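FAD-binding PCMH-type domain-containing protein (Gibberella zeae, PDB 6YJO) is a fungal, probably secreted flavoprotein that carries FAD bound covalently and probably works as an oligosaccharide-oxidising oxidoreductase. Local coordinates at residues V196-T201 against K492-N497; P480-L485 against Q499-A504; A33-C38 against N91-S96; D83-G88 against L116-D121; L191-V196 against A228-Q233. One frame throughout, in Å; residues are numbered along the deposited sequence.

In the fold
Contacts 1, 3 and 4 lie close together round helix 78-90. Contact 4 is the buried core, packing that helix by apolar groups alone on strand 116-119. Contact 3 is a surface contact, where a disulfide and an asparagine amide hold the N-terminal helix 32-41 at the end of helix 78-90, and Leu35 meets Val93 ahead of strand 95-98. Contact 1 is buried too, although its turn carries a glycan; it brings loop 492-497 against the FAD-binding domain and shares Val196 with contact 5. Contact 5 differs in chemistry: its backbone bonds build a partly buried antiparallel strand pair. Contact 2, local and partly buried, folds the C-terminal tail onto helix 479-489, and its Arg502 reaches contact 1 through Asn497 O.

Contact 1 (V196-T201 against K492-N497); sequences VLTNGT and KDMFWN. With NAG (2-acetamido-2-deoxy-beta-D-glucopyranose), chain B.
Thr198 and Met494, with CA atoms 6.6 Å apart, mark the closest backbone approach of two irregular loops. Residues 196-201 contain a type I beta turn from Leu197 to Gly200, held by Gly200 N bonding to Leu197 O, while 492-497 bends in an inverse gamma turn centred on Phe495. Gly200, at positive phi, ends the beta turn. Thr198 OG1 stands opposite the backbone N (chi1 180°), which lays it alongside the Met494 chain running the other way, with OG1 in close packing contact 3.2 Å from Met494 SD. A weak hydrogen bond joins this hydroxyl to Asp490, whose carboxylate accepts the backbone N-H groups of Met494 and Phe495. The turn closes the beta hairpin of strands 190-196 and 202-206 in the FAD-binding domain, and the partner loop belongs to the berberine-like C-terminal region, which here returns to that domain. Phe495 fills the junction: Thr198 CA sits obliquely 3.3 Å from Phe495 CE2, Thr198 N lies at the ring edge, and Met494 CG rests over one face. On the outer side of the turn, Asn199 of the Asn-Gly-Thr glycosylation sequon joins its ND2 to NAG C1 at 1.4 Å. Asn199 OD1 accepts from Thr201 N in an Asx turn, and NAG N2 donates to Thr201 OG1 over 2.8 Å at 166°, fixing the sugar's acetamido group against the protein.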
# COMPACT_ATOMS: atom_id res chain seq x y z
N VAL A 196 12.08 16.76 0.48
CA VAL A 196 13.33 17.23 -0.11
C VAL A 196 13.28 16.98 -1.61
O VAL A 196 13.23 15.83 -2.06
CB VAL A 196 14.55 16.52 0.52
CG1 VAL A 196 15.85 17.05 -0.08
CG2 VAL A 196 14.54 16.70 2.03
N LEU A 197 13.29 18.06 -2.38
CA LEU A 197 13.27 17.94 -3.83
C LEU A 197 14.67 17.56 -4.34
O LEU A 197 15.67 17.62 -3.62
CB LEU A 197 12.79 19.23 -4.48
CG LEU A 197 11.53 19.84 -3.86
CD1 LEU A 197 11.08 21.06 -4.66
CD2 LEU A 197 10.42 18.80 -3.77
N THR A 198 14.72 17.18 -5.62
CA THR A 198 15.94 16.61 -6.18
C THR A 198 17.14 17.53 -6.02
O THR A 198 18.28 17.05 -5.98
CB THR A 198 15.74 16.28 -7.66
OG1 THR A 198 16.95 15.72 -8.20
CG2 THR A 198 15.35 17.52 -8.45
N ASN A 199 16.93 18.84 -5.94
CA ASN A 199 18.03 19.78 -5.80
C ASN A 199 18.42 20.02 -4.35
O ASN A 199 19.24 20.91 -4.07
CB ASN A 199 17.69 21.12 -6.47
CG ASN A 199 16.37 21.71 -5.99
OD1 ASN A 199 15.82 21.30 -4.96
ND2 ASN A 199 15.87 22.69 -6.74
N GLY A 200 17.89 19.23 -3.41
CA GLY A 200 18.20 19.38 -2.01
C GLY A 200 17.36 20.41 -1.28
O GLY A 200 17.38 20.45 -0.05
N THR A 201 16.62 21.25 -2.00
CA THR A 201 15.75 22.22 -1.35
C THR A 201 14.70 21.51 -0.51
O THR A 201 14.09 20.54 -0.95
CB THR A 201 15.07 23.10 -2.40
OG1 THR A 201 16.02 24.03 -2.95
CG2 THR A 201 13.90 23.87 -1.79
N LYS A 492 15.89 15.40 -14.58
CA LYS A 492 16.91 14.40 -14.83
C LYS A 492 16.53 13.03 -14.30
O LYS A 492 17.29 12.08 -14.47
CB LYS A 492 18.24 14.86 -14.22
CG LYS A 492 18.69 16.24 -14.71
CD LYS A 492 20.17 16.49 -14.43
CE LYS A 492 20.43 17.93 -14.00
NZ LYS A 492 21.89 18.20 -13.82
N ASP A 493 15.36 12.92 -13.66
CA ASP A 493 14.84 11.66 -13.15
C ASP A 493 15.81 11.03 -12.14
O ASP A 493 16.16 9.86 -12.23
CB ASP A 493 14.53 10.69 -14.29
CG ASP A 493 13.53 9.62 -13.88
OD1 ASP A 493 13.18 9.55 -12.68
OD2 ASP A 493 13.10 8.85 -14.76
N MET A 494 16.24 11.85 -11.18
CA MET A 494 17.06 11.35 -10.09
C MET A 494 16.31 10.30 -9.27
O MET A 494 16.82 9.21 -9.01
CB MET A 494 17.51 12.51 -9.21
CG MET A 494 17.82 12.14 -7.77
SD MET A 494 18.82 13.41 -6.97
CE MET A 494 18.45 13.09 -5.26
N PHE A 495 15.09 10.63 -8.85
CA PHE A 495 14.28 9.71 -8.05
C PHE A 495 13.64 8.72 -9.00
O PHE A 495 12.51 8.88 -9.46
CB PHE A 495 13.24 10.48 -7.24
CG PHE A 495 13.83 11.57 -6.39
CD1 PHE A 495 14.73 11.26 -5.38
CD2 PHE A 495 13.49 12.89 -6.62
CE1 PHE A 495 15.27 12.26 -4.61
CE2 PHE A 495 14.04 13.89 -5.84
CZ PHE A 495 14.93 13.58 -4.84
N TRP A 496 14.38 7.66 -9.31
CA TRP A 496 14.03 6.72 -10.35
C TRP A 496 13.63 5.38 -9.74
O TRP A 496 14.19 4.96 -8.72
CB TRP A 496 15.20 6.52 -11.32
CG TRP A 496 14.88 5.69 -12.52
CD1 TRP A 496 14.48 6.15 -13.74
CD2 TRP A 496 14.92 4.27 -12.61
NE1 TRP A 496 14.28 5.09 -14.59
CE2 TRP A 496 14.54 3.92 -13.92
CE3 TRP A 496 15.24 3.25 -11.71
CZ2 TRP A 496 14.47 2.60 -14.35
CZ3 TRP A 496 15.17 1.94 -12.14
CH2 TRP A 496 14.79 1.62 -13.45
N ASN A 497 12.66 4.73 -10.36
CA ASN A 497 12.35 3.33 -10.08
C ASN A 497 11.71 2.73 -11.32
O ASN A 497 11.22 3.46 -12.19
CB ASN A 497 11.42 3.18 -8.86
CG ASN A 497 10.04 3.76 -9.10
OD1 ASN A 497 9.18 3.10 -9.68
ND2 ASN A 497 9.82 4.99 -8.64
C1 NAG B . 14.63 23.36 -6.43
C2 NAG B . 14.84 24.87 -6.42
C3 NAG B . 13.52 25.59 -6.15
C4 NAG B . 12.42 25.10 -7.08
C5 NAG B . 12.34 23.58 -7.07
C6 NAG B . 11.38 23.03 -8.09
C7 NAG B . 16.84 26.08 -5.68
C8 NAG B . 17.78 26.35 -4.54
N2 NAG B . 15.83 25.24 -5.43
O3 NAG B . 13.72 26.99 -6.33
O4 NAG B . 11.16 25.58 -6.61
O5 NAG B . 13.63 23.02 -7.38
O6 NAG B . 11.97 22.96 -9.38
O7 NAG B . 17.00 26.60 -6.78

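Contact 2 (P480-L485 against Q499-A504); sequences PKLKKL and QGIRPA
Lys483 supplies both polar links between helix 479-489 and the tail that follows it. Its backbone O accepts from Ala504 N at 3.3 Å with a fairly straight N-H angle of 157°, although the donor stands well above the carbonyl plane. Its side chain answers with a second bond, from Lys483 NZ to Arg502 O at 3.2 Å. A lysine can do this because its chain is long and flexible: bends at chi3 (116°) and chi4 fold the ammonium back over the tail, and Lys483 CG passes 3.4 Å from the same Arg502 O. The arginine's own guanidinium leads away from the helix and bonds Asn497 O. Below the polar pair the packing turns apolar. Ile501 sets its CG2 against the helix backbone, 3.7 Å from Leu482 O and 4.1 Å from Leu482 CB, the two side chains crossing at about a right angle. Branched at CB, Ile501 can put CG2 on the helix while its other arm, CD1, lies near Leu482 CD1. Leu482 continues inward onto helix 211-220. The extended C-terminal tail thus doubles back along helix 479-489 in the berberine-like region of this FAD-linked oxidoreductase.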
# COMPACT_ATOMS: atom_id res chain seq x y z
N PRO A 480 -0.72 12.33 -17.33
CA PRO A 480 -0.15 13.51 -18.01
C PRO A 480 0.25 14.61 -17.05
O PRO A 480 1.36 15.15 -17.15
CB PRO A 480 -1.28 13.95 -18.96
CG PRO A 480 -2.22 12.77 -19.05
CD PRO A 480 -2.12 12.08 -17.72
N LYS A 481 -0.63 14.96 -16.11
CA LYS A 481 -0.30 15.97 -15.12
C LYS A 481 0.88 15.52 -14.26
O LYS A 481 1.75 16.33 -13.92
CB LYS A 481 -1.52 16.27 -14.25
CG LYS A 481 -1.51 17.61 -13.54
CD LYS A 481 -2.27 17.53 -12.22
CE LYS A 481 -2.92 18.85 -11.82
NZ LYS A 481 -3.60 18.73 -10.49
N LEU A 482 0.92 14.23 -13.91
CA LEU A 482 2.06 13.70 -13.17
C LEU A 482 3.35 13.84 -13.98
O LEU A 482 4.38 14.28 -13.46
CB LEU A 482 1.82 12.23 -12.82
CG LEU A 482 0.82 11.93 -11.70
CD1 LEU A 482 0.36 10.47 -11.75
CD2 LEU A 482 1.44 12.22 -10.34
N LYS A 483 3.31 13.47 -15.26
CA LYS A 483 4.49 13.61 -16.11
C LYS A 483 4.88 15.08 -16.28
O LYS A 483 6.07 15.41 -16.34
CB LYS A 483 4.24 12.96 -17.46
CG LYS A 483 4.15 11.45 -17.42
CD LYS A 483 3.59 10.89 -18.72
CE LYS A 483 4.61 10.04 -19.46
NZ LYS A 483 5.86 10.78 -19.79
N LYS A 484 3.88 15.96 -16.37
CA LYS A 484 4.19 17.39 -16.47
C LYS A 484 4.89 17.87 -15.21
O LYS A 484 5.85 18.65 -15.27
CB LYS A 484 2.90 18.19 -16.70
CG LYS A 484 3.15 19.64 -17.06
CD LYS A 484 1.85 20.39 -17.30
CE LYS A 484 1.23 20.90 -16.01
NZ LYS A 484 2.08 21.92 -15.34
N LEU A 485 4.43 17.40 -14.04
CA LEU A 485 5.01 17.83 -12.78
C LEU A 485 6.37 17.18 -12.53
O LEU A 485 7.25 17.80 -11.92
CB LEU A 485 4.05 17.49 -11.64
CG LEU A 485 4.46 17.87 -10.22
CD1 LEU A 485 4.80 19.34 -10.11
CD2 LEU A 485 3.33 17.50 -9.27
N GLN A 499 8.90 1.45 -12.21
CA GLN A 499 7.55 1.87 -12.56
C GLN A 499 7.28 3.31 -12.11
O GLN A 499 6.14 3.67 -11.82
CB GLN A 499 6.53 0.91 -11.96
CG GLN A 499 6.53 -0.42 -12.69
CD GLN A 499 5.81 -1.53 -11.94
OE1 GLN A 499 5.04 -1.28 -11.01
NE2 GLN A 499 6.06 -2.77 -12.35
N GLY A 500 8.32 4.14 -12.09
CA GLY A 500 8.17 5.50 -11.65
C GLY A 500 7.64 6.40 -12.75
O GLY A 500 7.63 6.05 -13.93
N ILE A 501 7.16 7.58 -12.35
CA ILE A 501 6.71 8.57 -13.32
C ILE A 501 7.91 9.07 -14.11
O ILE A 501 8.91 9.54 -13.55
CB ILE A 501 5.99 9.73 -12.61
CG1 ILE A 501 4.82 9.21 -11.77
CG2 ILE A 501 5.52 10.76 -13.64
CD1 ILE A 501 3.84 8.34 -12.51
N ARG A 502 7.82 8.98 -15.44
CA ARG A 502 8.87 9.44 -16.33
C ARG A 502 8.61 10.89 -16.72
O ARG A 502 7.48 11.24 -17.09
CB ARG A 502 8.92 8.58 -17.58
CG ARG A 502 9.16 7.10 -17.30
CD ARG A 502 10.60 6.85 -16.88
NE ARG A 502 10.90 5.42 -16.77
CZ ARG A 502 11.23 4.79 -15.64
NH1 ARG A 502 11.33 5.44 -14.49
NH2 ARG A 502 11.48 3.48 -15.68
N PRO A 503 9.61 11.77 -16.67
CA PRO A 503 9.37 13.18 -17.02
C PRO A 503 8.94 13.32 -18.47
O PRO A 503 9.37 12.57 -19.35
CB PRO A 503 10.72 13.85 -16.77
CG PRO A 503 11.73 12.75 -16.90
CD PRO A 503 11.03 11.53 -16.35
N ALA A 504 8.08 14.30 -18.71
CA ALA A 504 7.70 14.63 -20.07
C ALA A 504 8.87 15.31 -20.78
O ALA A 504 9.49 16.23 -20.23
CB ALA A 504 6.46 15.53 -20.08

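Contact 3 (A33-C38 against N91-S96); sequences AALNAC and NKVRVS
Apolar packing joins Leu35 and Val93, which reach toward each other tip to tip, with Leu35 CD1 3.9 Å from Val93 CG1 and slightly farther from CG2. The long leucine chain bridges the gap between helix 32-41 and the loop leading to strand 95-98, and it also rests on Ala71 of strand 71-73. Val93 carries the apolar patch onward to Leu116 of the central strand.

A second group of contacts surrounds the amide of Asn91. This residue is the first to leave helical geometry after helix 78-90, and its CG lies beside its own backbone N (chi1 -71°), directing the amide at helix 32-41. There Asn91 OD1 meets Ala34 CB at 3.7 Å, a methyl small enough to let the helix come near. On the other branch, Asn91 ND2 lies 3.8 Å from Leu35 CA, which stands over one face of the amide, and 4.2 Å from Cys38 CB, which meets it at the ND2 edge. These are van der Waals contacts; the polar need of ND2 is met within its own helix end, by a hydrogen bond to Cys87 O. Asparagine suits this place, since one amide both ties down a helix carbonyl and packs against the neighbouring helix.

The covalent link is the disulfide from Cys38 SG to Cys87 SG, which fastens helix 32-41 to helix 78-90. The contact thus pins the N-terminal helix beside the end of a beta-alpha-beta crossover, in which helix 78-90 connects the parallel strands 71-73 and 95-98 of the FAD-binding domain.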
# COMPACT_ATOMS: atom_id res chain seq x y z
N ALA A 33 32.71 4.77 -3.05
CA ALA A 33 33.51 5.57 -2.12
C ALA A 33 33.57 7.04 -2.50
O ALA A 33 33.78 7.88 -1.62
CB ALA A 33 34.94 5.01 -2.03
N ALA A 34 33.41 7.36 -3.79
CA ALA A 34 33.16 8.74 -4.19
C ALA A 34 31.98 9.31 -3.42
O ALA A 34 32.08 10.37 -2.80
CB ALA A 34 32.92 8.81 -5.69
N LEU A 35 30.85 8.59 -3.44
CA LEU A 35 29.70 8.90 -2.60
C LEU A 35 30.07 8.95 -1.13
O LEU A 35 30.18 10.03 -0.54
CB LEU A 35 28.59 7.87 -2.82
CG LEU A 35 27.48 8.19 -3.83
CD1 LEU A 35 26.68 6.94 -4.17
CD2 LEU A 35 26.57 9.27 -3.28
N ASN A 36 30.28 7.77 -0.54
CA ASN A 36 30.52 7.61 0.90
C ASN A 36 31.39 8.72 1.47
O ASN A 36 31.20 9.13 2.62
CB ASN A 36 31.17 6.25 1.18
CG ASN A 36 30.21 5.28 1.86
OD1 ASN A 36 29.00 5.47 1.86
ND2 ASN A 36 30.77 4.23 2.46
N ALA A 37 32.35 9.21 0.68
CA ALA A 37 33.17 10.33 1.13
C ALA A 37 32.35 11.62 1.20
O ALA A 37 32.34 12.31 2.22
CB ALA A 37 34.36 10.51 0.20
N CYS A 38 31.63 11.94 0.11
CA CYS A 38 30.74 13.10 0.12
C CYS A 38 29.82 13.07 1.33
O CYS A 38 29.67 14.07 2.04
CB CYS A 38 29.93 13.15 -1.17
SG CYS A 38 28.85 14.61 -1.36
N ASN A 91 27.21 13.11 -7.63
CA ASN A 91 27.83 11.93 -8.22
C ASN A 91 26.97 11.30 -9.31
O ASN A 91 27.26 10.17 -9.74
CB ASN A 91 28.14 10.91 -7.11
CG ASN A 91 29.28 11.36 -6.22
OD1 ASN A 91 30.44 11.34 -6.63
ND2 ASN A 91 28.96 11.76 -5.00
N LYS A 92 25.94 12.00 -9.78
CA LYS A 92 25.10 11.54 -10.89
C LYS A 92 24.54 10.14 -10.64
O LYS A 92 24.36 9.35 -11.57
CB LYS A 92 25.87 11.56 -12.22
CG LYS A 92 24.97 11.67 -13.45
CD LYS A 92 25.54 10.96 -14.67
CE LYS A 92 24.94 9.57 -14.88
NZ LYS A 92 25.95 8.48 -14.78
N VAL A 93 24.26 9.81 -9.37
CA VAL A 93 23.56 8.58 -9.04
C VAL A 93 22.07 8.86 -8.92
O VAL A 93 21.65 9.91 -8.44
CB VAL A 93 24.10 7.95 -7.73
CG1 VAL A 93 25.56 7.52 -7.89
CG2 VAL A 93 23.93 8.89 -6.54
N ARG A 94 21.27 7.91 -9.39
CA ARG A 94 19.87 7.87 -9.02
C ARG A 94 19.75 7.60 -7.52
O ARG A 94 20.57 6.88 -6.94
CB ARG A 94 19.15 6.79 -9.83
CG ARG A 94 18.97 7.17 -11.28
CD ARG A 94 18.77 5.95 -12.14
NE ARG A 94 18.21 6.28 -13.45
CZ ARG A 94 17.77 5.38 -14.32
NH1 ARG A 94 17.83 4.09 -14.02
NH2 ARG A 94 17.28 5.77 -15.48
N VAL A 95 18.75 8.20 -6.89
CA VAL A 95 18.57 8.12 -5.45
C VAL A 95 17.16 7.63 -5.15
O VAL A 95 16.21 8.02 -5.83
CB VAL A 95 18.83 9.47 -4.76
CG1 VAL A 95 18.70 9.34 -3.25
CG2 VAL A 95 20.19 10.02 -5.15
N SER A 96 17.04 6.79 -4.13
CA SER A 96 15.77 6.16 -3.79
C SER A 96 15.66 6.06 -2.28
O SER A 96 16.62 5.72 -1.60
CB SER A 96 15.65 4.78 -4.43
OG SER A 96 15.18 4.88 -5.76

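Contact 4 (D83-G88 against L116-D121); sequences DAVKCG and LVIVVD
Ala84 meets both Leu116 and Ile118, and the tight part of the contact gathers round it. The short helix and strand segments run antiparallel (174°), their axes 9.5 Å apart, and small residues on the helix permit that approach. Ile118 CD1 lies 3.8 Å from Ala84 CB and 3.8 Å from Val85 CG2, so the extended isoleucine ends between two helix residues. Leu116, with CG anti to its backbone N (chi1 167°), brings CD2 to 3.1 Å from Ala84 O, a close carbon-to-carbonyl approach. Gly88 completes this patch: with no side chain, it brings its CA to 4.1 Å from Leu116 CD2, so helix and strand stay close at this end. Packing thins on the far side of the helix. Lys86 turns away from the strand toward solvent, as a charged chain should, and Cys87 stands to one side, barely involved here, its sulfur in the disulfide with Cys38. Beyond the strand, Val120 touches FAD. Helix 78-90 thus covers one face of a three-stranded parallel sheet in which 116-119 is the middle strand, the alpha-beta packing of the FAD-binding domain of PCMH-type flavoproteins.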
# COMPACT_ATOMS: atom_id res chain seq x y z
N ASP A 83 21.33 16.89 2.56
CA ASP A 83 22.73 16.70 2.19
C ASP A 83 22.92 15.40 1.42
O ASP A 83 23.69 15.35 0.45
CB ASP A 83 23.62 16.73 3.43
CG ASP A 83 23.77 18.13 4.00
OD1 ASP A 83 23.30 19.10 3.36
OD2 ASP A 83 24.37 18.27 5.09
N ALA A 84 22.23 14.33 1.83
CA ALA A 84 22.35 13.06 1.12
C ALA A 84 21.83 13.18 -0.30
O ALA A 84 22.41 12.63 -1.23
CB ALA A 84 21.60 11.96 1.88
N VAL A 85 20.72 13.92 -0.48
CA VAL A 85 20.19 14.13 -1.82
C VAL A 85 21.14 14.99 -2.64
O VAL A 85 21.29 14.77 -3.85
CB VAL A 85 18.78 14.76 -1.72
CG1 VAL A 85 18.51 15.71 -2.89
CG2 VAL A 85 17.72 13.66 -1.67
N LYS A 86 21.82 15.96 -2.01
CA LYS A 86 22.81 16.74 -2.74
C LYS A 86 24.03 15.90 -3.11
O LYS A 86 24.55 16.01 -4.22
CB LYS A 86 23.24 17.96 -1.91
CG LYS A 86 22.26 19.12 -1.95
CD LYS A 86 22.78 20.30 -1.14
CE LYS A 86 21.69 20.89 -0.25
NZ LYS A 86 22.21 21.96 0.64
N CYS A 87 24.49 15.04 -2.19
CA CYS A 87 25.58 14.13 -2.53
C CYS A 87 25.18 13.15 -3.62
O CYS A 87 26.05 12.57 -4.27
CB CYS A 87 26.05 13.36 -1.29
SG CYS A 87 27.20 14.26 -0.22
N GLY A 88 23.87 12.95 -3.83
CA GLY A 88 23.40 12.14 -4.94
C GLY A 88 23.50 12.88 -6.26
O GLY A 88 24.00 12.34 -7.25
N LEU A 116 22.07 5.57 -4.64
CA LEU A 116 22.15 5.99 -3.25
C LEU A 116 20.79 5.74 -2.62
O LEU A 116 19.77 6.21 -3.13
CB LEU A 116 22.53 7.47 -3.13
CG LEU A 116 22.34 8.10 -1.73
CD1 LEU A 116 23.28 7.47 -0.70
CD2 LEU A 116 22.54 9.61 -1.78
N VAL A 117 20.77 4.98 -1.54
CA VAL A 117 19.53 4.58 -0.89
C VAL A 117 19.48 5.21 0.49
O VAL A 117 20.30 4.89 1.36
CB VAL A 117 19.40 3.05 -0.81
CG1 VAL A 117 18.20 2.66 0.03
CG2 VAL A 117 19.27 2.47 -2.22
N ILE A 118 18.52 6.11 0.69
CA ILE A 118 18.38 6.90 1.90
C ILE A 118 17.36 6.18 2.78
O ILE A 118 16.16 6.23 2.53
CB ILE A 118 17.95 8.34 1.59
CG1 ILE A 118 18.98 9.02 0.68
CG2 ILE A 118 17.74 9.15 2.86
CD1 ILE A 118 18.58 10.39 0.17
N VAL A 119 17.86 5.49 3.81
CA VAL A 119 17.02 4.70 4.71
C VAL A 119 16.53 5.62 5.83
O VAL A 119 17.29 5.96 6.74
CB VAL A 119 17.78 3.50 5.27
CG1 VAL A 119 16.96 2.80 6.36
CG2 VAL A 119 18.13 2.52 4.16
N VAL A 120 15.26 5.99 5.78
CA VAL A 120 14.68 6.93 6.74
C VAL A 120 14.09 6.16 7.92
O VAL A 120 13.38 6.73 8.75
CB VAL A 120 13.62 7.82 6.08
CG1 VAL A 120 14.20 8.50 4.85
CG2 VAL A 120 12.38 7.02 5.71
N ASP A 121 14.40 4.86 8.01
CA ASP A 121 13.84 4.01 9.05
C ASP A 121 14.14 4.54 10.45
O ASP A 121 13.36 4.32 11.38
CB ASP A 121 14.37 2.59 8.89
CG ASP A 121 13.86 1.63 9.96
OD1 ASP A 121 12.83 1.94 10.59
OD2 ASP A 121 14.50 0.58 10.16

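Contact 5 (L191-V196 against A228-Q233); sequences LGATIV and AELGFQ
Leu191, Thr194 and Gly231 bury the most surface where strands 190-196 and 226-236 pair antiparallel in the larger sheet of the FAD-binding domain; the short segments run at 172° to each other. Leu191 donates its N-H to Gly231 O at 2.8 Å, almost straight at 174°. Its side chain, CG beside the backbone N (chi1 -64°), then lies along the neighbouring strand, with CD1 3.8 Å from Phe232 C and 3.9 Å from Gln233 OE1. That amide is tied down elsewhere, through Gln233 NE2 to Asp131 O. Leucine fits here because its branched end can spread over a backbone and the flank of a polar chain. Gly231 turns both its polar backbone groups to the same strand: besides accepting from Leu191, it sends its own N-H to Gly192 O at 2.7 Å. Gly231 has no side chain, and that of Leu191 lies against its backbone. Thr194, beta-branched and at home in a strand, forms a hydrogen-bonded pair with Glu229. Its O accepts from Ala228 N at 2.9 Å, whereas Thr194 N gives a bent, weak bond to Glu229 O. Ala193 and Leu230, a non-hydrogen-bonded pair, face the other way, where Leu230 packs on helix 167-171, the nearest atoms of its side chain and FAD being about 6 Å apart. Glu229 O also takes a CA-H contact from Ala193 CA, at 3.0 Å.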
# COMPACT_ATOMS: atom_id res chain seq x y z
N LEU A 191 -2.35 15.71 5.32
CA LEU A 191 -2.33 17.17 5.37
C LEU A 191 -1.18 17.78 4.58
O LEU A 191 -1.38 18.75 3.84
CB LEU A 191 -2.24 17.66 6.83
CG LEU A 191 -3.39 17.35 7.79
CD1 LEU A 191 -3.04 17.82 9.20
CD2 LEU A 191 -4.68 18.01 7.33
N GLY A 192 0.01 17.21 4.71
CA GLY A 192 1.18 17.73 4.03
C GLY A 192 2.41 17.01 4.53
O GLY A 192 2.34 16.15 5.42
N ALA A 193 3.55 17.36 3.94
CA ALA A 193 4.80 16.70 4.30
C ALA A 193 5.99 17.60 4.02
O ALA A 193 6.06 18.25 2.98
CB ALA A 193 4.98 15.39 3.53
N THR A 194 6.93 17.61 4.96
CA THR A 194 8.27 18.12 4.69
C THR A 194 8.95 17.18 3.69
O THR A 194 9.06 15.98 3.95
CB THR A 194 9.07 18.21 5.99
OG1 THR A 194 8.31 18.93 6.97
CG2 THR A 194 10.39 18.90 5.76
N ILE A 195 9.35 17.71 2.55
CA ILE A 195 9.87 16.91 1.45
C ILE A 195 11.11 17.57 0.88
O ILE A 195 11.20 18.81 0.81
CB ILE A 195 8.80 16.70 0.36
CG1 ILE A 195 9.36 15.85 -0.79
CG2 ILE A 195 8.30 18.04 -0.17
CD1 ILE A 195 8.31 15.43 -1.79
N VAL A 196 12.08 16.76 0.48
CA VAL A 196 13.33 17.23 -0.11
C VAL A 196 13.28 16.98 -1.61
O VAL A 196 13.23 15.83 -2.06
CB VAL A 196 14.55 16.52 0.52
CG1 VAL A 196 15.85 17.05 -0.08
CG2 VAL A 196 14.54 16.70 2.03
N ALA A 228 10.32 13.45 4.58
CA ALA A 228 10.92 13.25 5.89
C ALA A 228 9.90 13.25 7.03
O ALA A 228 10.15 12.62 8.06
CB ALA A 228 11.96 14.35 6.18
N GLU A 229 8.77 13.93 6.87
CA GLU A 229 7.73 13.98 7.89
C GLU A 229 6.39 14.15 7.19
O GLU A 229 6.25 15.03 6.34
CB GLU A 229 7.99 15.14 8.85
CG GLU A 229 7.15 15.12 10.12
CD GLU A 229 7.59 16.17 11.13
OE1 GLU A 229 8.69 16.03 11.71
OE2 GLU A 229 6.83 17.13 11.35
N LEU A 230 5.43 13.30 7.53
CA LEU A 230 4.08 13.37 6.98
C LEU A 230 3.12 13.87 8.06
O LEU A 230 3.29 13.58 9.25
CB LEU A 230 3.60 12.01 6.47
CG LEU A 230 4.43 11.34 5.36
CD1 LEU A 230 5.55 10.47 5.94
CD2 LEU A 230 3.55 10.51 4.43
N GLY A 231 2.12 14.63 7.63
CA GLY A 231 1.08 15.14 8.52
C GLY A 231 -0.25 14.51 8.16
O GLY A 231 -0.55 14.31 6.98
N PHE A 232 -1.03 14.16 9.19
CA PHE A 232 -2.36 13.59 9.02
C PHE A 232 -3.31 14.15 10.07
O PHE A 232 -2.90 14.54 11.16
CB PHE A 232 -2.35 12.06 9.15
CG PHE A 232 -1.28 11.37 8.35
CD1 PHE A 232 -1.54 10.89 7.08
CD2 PHE A 232 -0.03 11.16 8.89
CE1 PHE A 232 -0.56 10.24 6.35
CE2 PHE A 232 0.96 10.51 8.17
CZ PHE A 232 0.69 10.05 6.90
N GLN A 233 -4.60 14.14 9.73
CA GLN A 233 -5.67 14.48 10.66
C GLN A 233 -6.24 13.17 11.21
O GLN A 233 -6.86 12.40 10.47
CB GLN A 233 -6.75 15.31 9.96
CG GLN A 233 -7.76 15.96 10.91
CD GLN A 233 -7.13 17.02 11.80
OE1 GLN A 233 -6.25 17.77 11.36
NE2 GLN A 233 -7.56 17.08 13.05